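Local coordinates for protein cysteine protease (Xylella fastidiosa, PDB 3OIS) that probably cleaves peptide bonds as a papain-family cysteine protease and binds uridine-5'-diphosphate, at residues H134-C139 with Q171-A176; I101-F106 with K142-G147; P65-Y70 with A86-R91. All coordinates share one frame; numbering follows the deposited sequence. Where two conformers were deposited one is given.

Interaction 1 (H134-C139 with Q171-A176); sequences HKLGVC and QCYKDA. With UDP (uridine-5'-diphosphate), chain E.
Ala176, on helix 170-176, presses its methyl group into the turn that follows helix 126-135, and this is the tight part of the contact. Ala176 CB lies 3.4 Å from Cys139 N and equally close to the carbonyl oxygen of Leu136. Gly137 takes a positive phi of 83°, and its CA approaches Ala176 O at 3.2 Å in a C-H...O contact. The one direct hydrogen bond between the segments, Val138 N to Ala176 O, is weak and bent, 128° at the hydrogen. Next to it Cys139 SG packs on Cys172 CB at 3.9 Å; its chi1 of 63° sets the sulfur between backbone N and carbonyl carbon, and the two cysteines touch without a disulfide.

Toward the partly exposed side the fit loosens. Leu136 and Tyr173 run side by side in the same direction, with Leu136 CD1 at the edge of the ring, 4.2 Å from Tyr173 CE2. A water donates to both Leu136 O and Tyr173 O, bridging the backbones, while the Tyr173 hydroxyl turns to Asn110.

Just before the turn, at the end of helix 126-135, Lys135 NZ hydrogen-bonds UDP O1A and O3B, both at 3.0 Å, one oxygen from each phosphate. Helix 126-135, followed by the positive-phi Gly137 at which the chain leaves helical geometry, thus joins helix 170-176 to the diphosphate end of the UDP pocket.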
# COMPACT_ATOMS: atom_id res chain seq x y z
N HIS A 134 -5.23 -9.97 9.35
CA HIS A 134 -4.87 -10.88 10.45
C HIS A 134 -6.12 -11.56 11.03
O HIS A 134 -6.12 -12.77 11.24
CB HIS A 134 -4.17 -10.13 11.55
CG HIS A 134 -3.57 -11.02 12.61
ND1 HIS A 134 -3.34 -10.59 13.91
CD2 HIS A 134 -3.15 -12.31 12.54
CE1 HIS A 134 -2.79 -11.58 14.60
NE2 HIS A 134 -2.68 -12.64 13.81
N LYS A 135 -7.16 -10.76 11.29
CA LYS A 135 -8.36 -11.24 11.96
C LYS A 135 -9.48 -11.72 11.04
O LYS A 135 -10.22 -12.65 11.42
CB LYS A 135 -8.94 -10.11 12.82
CG LYS A 135 -7.99 -9.60 13.85
CD LYS A 135 -7.60 -10.62 14.91
CE LYS A 135 -6.64 -9.99 15.92
NZ LYS A 135 -6.21 -10.96 16.95
N LEU A 136 -9.62 -11.14 9.83
CA LEU A 136 -10.69 -11.48 8.89
C LEU A 136 -10.13 -12.18 7.65
O LEU A 136 -10.83 -12.91 7.01
CB LEU A 136 -11.43 -10.22 8.46
CG LEU A 136 -11.90 -9.33 9.62
CD1 LEU A 136 -12.82 -8.21 9.15
CD2 LEU A 136 -12.58 -10.17 10.73
N GLY A 137 -8.87 -11.88 7.27
CA GLY A 137 -8.40 -12.38 5.96
C GLY A 137 -8.83 -11.47 4.82
O GLY A 137 -8.99 -10.19 5.00
N VAL A 138 -8.96 -12.04 3.64
CA VAL A 138 -9.46 -11.33 2.45
C VAL A 138 -9.96 -12.35 1.46
O VAL A 138 -9.31 -13.42 1.27
CB VAL A 138 -8.35 -10.42 1.80
CG1 VAL A 138 -7.00 -11.22 1.53
CG2 VAL A 138 -8.87 -9.69 0.57
N CYS A 139 -11.10 -12.07 0.85
CA CYS A 139 -11.66 -12.99 -0.19
C CYS A 139 -11.12 -12.61 -1.56
O CYS A 139 -10.58 -11.53 -1.77
CB CYS A 139 -13.19 -12.94 -0.16
SG CYS A 139 -13.92 -11.35 -0.57
N GLN A 171 -20.94 -14.66 2.69
CA GLN A 171 -20.10 -15.69 2.00
C GLN A 171 -18.66 -15.15 1.83
O GLN A 171 -17.69 -15.88 2.02
CB GLN A 171 -20.66 -16.21 0.64
CG GLN A 171 -20.00 -17.57 0.14
CD GLN A 171 -19.87 -18.74 1.25
OE1 GLN A 171 -20.83 -19.06 1.94
NE2 GLN A 171 -18.63 -19.32 1.42
N CYS A 172 -18.56 -13.86 1.52
CA CYS A 172 -17.24 -13.18 1.42
C CYS A 172 -16.47 -13.25 2.70
O CYS A 172 -15.31 -13.62 2.70
CB CYS A 172 -17.46 -11.74 1.00
SG CYS A 172 -17.93 -11.57 -0.69
N TYR A 173 -17.11 -12.92 3.83
CA TYR A 173 -16.45 -13.05 5.12
C TYR A 173 -15.99 -14.46 5.44
O TYR A 173 -14.90 -14.67 6.00
CB TYR A 173 -17.34 -12.48 6.21
CG TYR A 173 -17.36 -10.95 6.26
CD1 TYR A 173 -18.35 -10.21 5.63
CD2 TYR A 173 -16.36 -10.27 7.00
CE1 TYR A 173 -18.40 -8.81 5.71
CE2 TYR A 173 -16.41 -8.86 7.12
CZ TYR A 173 -17.34 -8.14 6.47
OH TYR A 173 -17.42 -6.78 6.53
N LYS A 174 -16.85 -15.46 5.13
CA LYS A 174 -16.45 -16.84 5.41
C LYS A 174 -15.24 -17.23 4.55
O LYS A 174 -14.25 -17.78 5.08
CB LYS A 174 -17.62 -17.76 5.11
CG LYS A 174 -17.40 -19.20 5.51
CD LYS A 174 -18.78 -19.93 5.79
CE LYS A 174 -18.67 -21.47 5.64
NZ LYS A 174 -18.28 -21.72 4.19
N ASP A 175 -15.30 -16.99 3.26
CA ASP A 175 -14.18 -17.34 2.36
C ASP A 175 -12.89 -16.57 2.75
O ASP A 175 -11.79 -17.10 2.73
CB ASP A 175 -14.57 -17.12 0.89
CG ASP A 175 -15.66 -18.09 0.41
OD1 ASP A 175 -15.83 -19.15 1.02
OD2 ASP A 175 -16.39 -17.75 -0.51
N ALA A 176 -13.05 -15.31 3.16
CA ALA A 176 -11.86 -14.53 3.48
C ALA A 176 -11.02 -15.15 4.57
O ALA A 176 -9.79 -14.97 4.60
CB ALA A 176 -12.30 -13.10 3.90
N1 UDP E . 0.99 -7.30 16.84
C2 UDP E . 1.96 -7.15 15.88
N3 UDP E . 2.16 -8.20 14.99
C4 UDP E . 1.42 -9.34 15.05
C5 UDP E . 0.45 -9.52 16.06
C6 UDP E . 0.19 -8.41 16.88
O2 UDP E . 2.62 -6.17 15.77
O4 UDP E . 1.74 -10.27 14.25
C1' UDP E . 0.90 -6.20 17.85
C2' UDP E . 0.27 -4.92 17.33
O2' UDP E . 0.85 -3.88 18.11
C3' UDP E . -1.12 -5.17 17.77
C4' UDP E . -0.93 -5.78 19.18
O4' UDP E . 0.21 -6.64 19.03
O3' UDP E . -1.75 -3.89 17.89
C5' UDP E . -2.20 -6.49 19.63
O5' UDP E . -2.41 -7.56 18.71
PA UDP E . -3.33 -8.76 18.98
O1A UDP E . -3.71 -9.50 17.76
O2A UDP E . -2.82 -9.59 20.11
O3A UDP E . -4.63 -7.92 19.51
PB UDP E . -6.18 -8.28 19.78
O1B UDP E . -6.49 -7.85 21.14
O2B UDP E . -6.87 -7.57 18.73
O3B UDP E . -6.48 -9.74 19.64
O HOH W 1 -13.65 -12.81 7.47

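Interaction 2 (I101-F106 with K142-G147); sequences IPSRLF and KEWPYG
Arg104 and Tyr146 meet face to face: the guanidinium lies flat on the phenol ring, the planes only 16° apart and the centres separated by 3.7 Å. The two side chains cross at about a right angle, and the bend of the arginine chain at chi3 (-65°) folds the planar head back over the ring. NH1 sits above the ring centre, whereas NH2 reaches toward the rim, 3.2 Å from Tyr146 CG. This is a cation-pi stack, and both partners are fixed from outside it: Arg104 NH2 forms a salt bridge with Glu141, and the Tyr146 hydroxyl is bonded to Gln72 O and Ser77 OG. The paired carboxylate probably offsets the buried positive charge.

Leu105 fills the angle between the two aromatic residues. Its CG stands 3.7 Å from Tyr146 CD1, its CB approaches Trp144 CD1, and its CD1 reaches the backbone at Pro145 O and Gly147 N.

Ser103 ties the backbones together. With OG anti to its own N (chi1 180°), the hydroxyl donates to Trp144 O over 2.7 Å, in the carbonyl plane and on a lone pair. Ser103 OG in turn accepts from Phe106 N at 3.1 Å, so one hydroxyl serves both as N-cap of helix 104-114 and as a link to the loop. Ser103 OG also lies in the plane of the Trp144 indole, at its edge. A water completes the join, accepting from Leu105 N and donating to Trp144 O.

The first turn of helix 104-114 is therefore covered by the loop that follows helix 126-135. Arg104 also packs on Asn81 and Ala84 of helix 78-93, while Phe106 and Trp144 reach Ala176 and Cys172 of helix 170-176.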
# COMPACT_ATOMS: atom_id res chain seq x y z
N ILE A 101 -6.46 -12.03 -7.62
CA ILE A 101 -6.27 -10.68 -7.05
C ILE A 101 -7.14 -10.66 -5.77
O ILE A 101 -8.32 -10.98 -5.84
CB ILE A 101 -6.76 -9.62 -8.01
CG1 ILE A 101 -5.81 -9.53 -9.24
CG2 ILE A 101 -6.69 -8.23 -7.34
CD1 ILE A 101 -6.38 -8.63 -10.40
N PRO A 102 -6.53 -10.34 -4.61
CA PRO A 102 -7.35 -10.23 -3.38
C PRO A 102 -8.33 -9.05 -3.48
O PRO A 102 -8.02 -8.02 -4.13
CB PRO A 102 -6.32 -9.95 -2.27
CG PRO A 102 -5.02 -10.48 -2.83
CD PRO A 102 -5.08 -10.24 -4.31
N SER A 103 -9.53 -9.24 -2.92
CA SER A 103 -10.55 -8.15 -2.90
C SER A 103 -10.14 -6.87 -2.15
O SER A 103 -10.18 -6.82 -0.91
CB SER A 103 -11.88 -8.64 -2.30
OG SER A 103 -12.76 -7.54 -2.32
N ARG A 104 -9.82 -5.84 -2.92
CA ARG A 104 -9.36 -4.54 -2.35
C ARG A 104 -10.49 -3.86 -1.61
O ARG A 104 -10.26 -3.27 -0.54
CB ARG A 104 -8.85 -3.67 -3.47
CG ARG A 104 -7.42 -4.20 -3.96
CD ARG A 104 -7.06 -3.53 -5.30
NE ARG A 104 -7.93 -3.89 -6.43
CZ ARG A 104 -8.17 -3.17 -7.53
NH1 ARG A 104 -7.65 -1.95 -7.71
NH2 ARG A 104 -9.02 -3.70 -8.48
N LEU A 105 -11.72 -3.96 -2.13
CA LEU A 105 -12.83 -3.28 -1.42
C LEU A 105 -13.18 -4.03 -0.14
O LEU A 105 -13.59 -3.42 0.80
CB LEU A 105 -14.10 -3.22 -2.26
CG LEU A 105 -14.04 -2.21 -3.41
CD1 LEU A 105 -15.46 -2.12 -4.02
CD2 LEU A 105 -13.61 -0.80 -2.88
N PHE A 106 -12.98 -5.39 -0.12
CA PHE A 106 -13.17 -6.10 1.14
C PHE A 106 -12.18 -5.52 2.22
O PHE A 106 -12.54 -5.31 3.42
CB PHE A 106 -12.87 -7.60 0.99
CG PHE A 106 -13.09 -8.40 2.24
CD1 PHE A 106 -14.37 -8.93 2.51
CD2 PHE A 106 -12.04 -8.62 3.17
CE1 PHE A 106 -14.56 -9.65 3.65
CE2 PHE A 106 -12.26 -9.34 4.35
CZ PHE A 106 -13.57 -9.85 4.57
N LYS A 142 -12.87 -11.57 -7.38
CA LYS A 142 -14.07 -12.01 -8.12
C LYS A 142 -15.31 -12.13 -7.32
O LYS A 142 -16.40 -11.87 -7.86
CB LYS A 142 -13.80 -13.29 -8.97
CG LYS A 142 -13.06 -12.90 -10.28
CD LYS A 142 -12.43 -14.05 -11.08
CE LYS A 142 -11.83 -13.51 -12.38
NZ LYS A 142 -11.45 -14.61 -13.35
N GLU A 143 -15.18 -12.52 -6.05
CA GLU A 143 -16.29 -12.66 -5.12
C GLU A 143 -16.76 -11.30 -4.56
O GLU A 143 -17.89 -11.15 -4.13
CB GLU A 143 -15.84 -13.55 -3.96
CG GLU A 143 -16.92 -14.02 -3.02
CD GLU A 143 -16.39 -15.06 -2.03
OE1 GLU A 143 -15.16 -15.30 -1.99
OE2 GLU A 143 -17.22 -15.66 -1.29
N TRP A 144 -15.86 -10.30 -4.56
CA TRP A 144 -16.22 -8.94 -4.06
C TRP A 144 -15.49 -7.93 -4.93
O TRP A 144 -14.35 -7.46 -4.55
CB TRP A 144 -15.90 -8.75 -2.54
CG TRP A 144 -16.67 -7.57 -1.98
CD1 TRP A 144 -16.15 -6.38 -1.50
CD2 TRP A 144 -18.11 -7.45 -1.86
NE1 TRP A 144 -17.17 -5.54 -1.15
CE2 TRP A 144 -18.39 -6.18 -1.30
CE3 TRP A 144 -19.18 -8.29 -2.18
CZ2 TRP A 144 -19.71 -5.72 -1.08
CZ3 TRP A 144 -20.50 -7.86 -1.89
CH2 TRP A 144 -20.76 -6.57 -1.38
N PRO A 145 -16.05 -7.68 -6.11
CA PRO A 145 -15.26 -7.02 -7.16
C PRO A 145 -15.07 -5.53 -6.90
O PRO A 145 -15.83 -4.92 -6.16
CB PRO A 145 -16.06 -7.25 -8.45
CG PRO A 145 -17.38 -7.90 -8.04
CD PRO A 145 -17.26 -8.37 -6.64
N TYR A 146 -14.05 -4.97 -7.53
CA TYR A 146 -13.69 -3.56 -7.36
C TYR A 146 -14.57 -2.60 -8.15
O TYR A 146 -14.91 -2.89 -9.28
CB TYR A 146 -12.22 -3.41 -7.81
CG TYR A 146 -11.58 -2.16 -7.21
CD1 TYR A 146 -11.25 -2.13 -5.84
CD2 TYR A 146 -11.31 -1.05 -8.04
CE1 TYR A 146 -10.65 -0.94 -5.29
CE2 TYR A 146 -10.80 0.16 -7.52
CZ TYR A 146 -10.44 0.16 -6.12
OH TYR A 146 -9.84 1.29 -5.61
N GLY A 147 -14.96 -1.47 -7.56
CA GLY A 147 -15.71 -0.46 -8.30
C GLY A 147 -15.29 0.84 -7.67
O GLY A 147 -15.32 0.92 -6.46
O HOH W 2 -12.53 -5.15 -4.71

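Interaction 3 (P65-Y70 with A86-R91); sequences PPFQVY and AIQFER
Gln88 points from helix 78-93 into the loop 65-70 and slides along the ring of Phe67, the two side chains running in opposite directions. Its CB lies 3.7 Å from Phe67 CZ, at the far end of the ring. CG, placed anti to the backbone N (chi1 -172°), comes over the ring face in a CH-pi contact, 3.6 Å from the centroid. The chain stays extended, carrying CD over the ring centre and laying the amide almost parallel to the ring, with 10° between the planes. At the tip the two amide atoms part: NE2 passes over Phe67 CG at 3.3 Å and donates to Glu99, while OE1 accepts a hydrogen bond from Tyr70 OH at 2.7 Å. That donor is tilted 31° from the carbonyl plane, and OE1 lies at the edge of the tyrosine ring.

The opposite face of Phe67 is taken by Pro65 CG, so the ring is sandwiched between proline and amide. Pro65 CB also packs against Phe89 CD1 at 4.0 Å, and Phe67 CZ meets Phe89 CB.

Both ends of the buried Gln88 amide are thus bonded, which fixes its rotation and says which end is oxygen. With both amide atoms bonded, the cost of placing this polar group on an aromatic face is probably small where the loop after strand 60-62 joins helix 78-93.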
# COMPACT_ATOMS: atom_id res chain seq x y z
N PRO A 65 6.84 -8.68 -9.41
CA PRO A 65 6.13 -9.96 -9.66
C PRO A 65 5.49 -9.94 -11.08
O PRO A 65 5.51 -8.90 -11.76
CB PRO A 65 5.09 -9.98 -8.54
CG PRO A 65 4.74 -8.57 -8.38
CD PRO A 65 6.08 -7.77 -8.54
N PRO A 66 4.95 -11.08 -11.54
CA PRO A 66 4.42 -11.06 -12.88
C PRO A 66 3.05 -10.40 -12.98
O PRO A 66 2.74 -9.86 -14.06
CB PRO A 66 4.33 -12.56 -13.25
CG PRO A 66 5.12 -13.31 -12.18
CD PRO A 66 4.89 -12.44 -10.96
N PHE A 67 2.31 -10.33 -11.87
CA PHE A 67 0.98 -9.75 -11.98
C PHE A 67 1.05 -8.24 -12.15
O PHE A 67 1.82 -7.56 -11.46
CB PHE A 67 0.07 -10.17 -10.83
CG PHE A 67 0.57 -9.76 -9.41
CD1 PHE A 67 0.08 -8.62 -8.74
CD2 PHE A 67 1.42 -10.59 -8.74
CE1 PHE A 67 0.53 -8.38 -7.38
CE2 PHE A 67 1.89 -10.40 -7.46
CZ PHE A 67 1.49 -9.22 -6.76
N GLN A 68 0.22 -7.71 -13.04
CA GLN A 68 0.36 -6.31 -13.40
C GLN A 68 -0.15 -5.44 -12.24
O GLN A 68 -0.88 -5.92 -11.35
CB GLN A 68 -0.40 -5.95 -14.66
CG GLN A 68 -1.85 -6.14 -14.62
CD GLN A 68 -2.47 -6.11 -16.05
OE1 GLN A 68 -2.53 -5.05 -16.71
NE2 GLN A 68 -2.93 -7.29 -16.52
N VAL A 69 0.22 -4.18 -12.32
CA VAL A 69 -0.33 -3.20 -11.35
C VAL A 69 -1.85 -3.17 -11.38
O VAL A 69 -2.49 -3.45 -12.44
CB VAL A 69 0.26 -1.78 -11.51
CG1 VAL A 69 1.77 -1.76 -11.28
CG2 VAL A 69 -0.14 -1.23 -12.89
N TYR A 70 -2.43 -2.83 -10.24
CA TYR A 70 -3.85 -2.50 -10.25
C TYR A 70 -4.07 -1.04 -10.48
O TYR A 70 -3.13 -0.28 -10.52
CB TYR A 70 -4.47 -2.80 -8.85
CG TYR A 70 -3.99 -4.05 -8.09
CD1 TYR A 70 -3.92 -5.34 -8.72
CD2 TYR A 70 -3.51 -3.95 -6.79
CE1 TYR A 70 -3.53 -6.45 -8.03
CE2 TYR A 70 -3.07 -5.09 -6.08
CZ TYR A 70 -3.11 -6.35 -6.70
OH TYR A 70 -2.70 -7.50 -6.03
N ALA A 86 0.78 -7.28 -1.51
CA ALA A 86 1.64 -8.02 -0.61
C ALA A 86 1.09 -9.44 -0.46
O ALA A 86 1.90 -10.39 -0.48
CB ALA A 86 1.70 -7.31 0.78
N ILE A 87 -0.25 -9.58 -0.29
CA ILE A 87 -0.94 -10.89 -0.17
C ILE A 87 -0.76 -11.70 -1.47
O ILE A 87 -0.41 -12.87 -1.40
CB ILE A 87 -2.43 -10.73 0.06
CG1 ILE A 87 -2.64 -10.23 1.48
CG2 ILE A 87 -3.12 -12.11 -0.06
CD1 ILE A 87 -2.26 -11.28 2.60
N GLN A 88 -0.96 -11.06 -2.63
CA GLN A 88 -0.83 -11.76 -3.92
C GLN A 88 0.59 -12.22 -4.12
O GLN A 88 0.78 -13.39 -4.54
CB GLN A 88 -1.31 -10.88 -5.08
CG GLN A 88 -1.37 -11.65 -6.37
CD GLN A 88 -2.23 -10.97 -7.40
OE1 GLN A 88 -2.93 -9.97 -7.12
NE2 GLN A 88 -2.15 -11.49 -8.66
N PHE A 89 1.56 -11.37 -3.76
CA PHE A 89 2.94 -11.71 -3.89
C PHE A 89 3.30 -12.89 -3.01
O PHE A 89 4.06 -13.80 -3.46
CB PHE A 89 3.80 -10.50 -3.47
CG PHE A 89 5.29 -10.71 -3.61
CD1 PHE A 89 6.01 -10.15 -4.70
CD2 PHE A 89 5.99 -11.50 -2.68
CE1 PHE A 89 7.44 -10.34 -4.80
CE2 PHE A 89 7.40 -11.67 -2.79
CZ PHE A 89 8.11 -11.09 -3.85
N GLU A 90 2.87 -12.85 -1.74
CA GLU A 90 3.23 -13.91 -0.78
C GLU A 90 2.66 -15.26 -1.22
O GLU A 90 3.30 -16.31 -0.99
CB GLU A 90 2.83 -13.61 0.69
CG GLU A 90 3.60 -12.49 1.39
CD GLU A 90 5.07 -12.78 1.63
OE1 GLU A 90 5.43 -13.63 2.48
OE2 GLU A 90 5.87 -12.10 1.00
N ARG A 91 1.49 -15.25 -1.88
CA ARG A 91 0.87 -16.53 -2.27
C ARG A 91 1.70 -17.17 -3.37
O ARG A 91 1.89 -18.40 -3.37
CB ARG A 91 -0.61 -16.38 -2.63
CG ARG A 91 -1.47 -16.31 -1.32
CD ARG A 91 -2.94 -16.13 -1.53
NE ARG A 91 -3.61 -17.38 -1.91
CZ ARG A 91 -3.99 -17.69 -3.15
NH1 ARG A 91 -3.78 -16.83 -4.14
NH2 ARG A 91 -4.59 -18.86 -3.41

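How the interactions relate
All three contacts fall within the papain-family region, and each sets a loop against a helix or helix end. Interaction 1 is mostly buried and is made largely by backbone and small side chains, whereas interactions 2 and 3 are partly buried and use flat polar groups stacked on rings, a charged guanidinium in one and a neutral amide in the other. Interactions 1 and 2 are neighbours: Cys139 O lies 2.8 Å from Ser103 N, a probable hydrogen bond, and Phe106 packs against Gly137. Between interactions 2 and 3, Ile101 and Pro102 rest on Gln88, while Arg104 packs on Tyr70. Only interaction 1 includes residues of the UDP pocket.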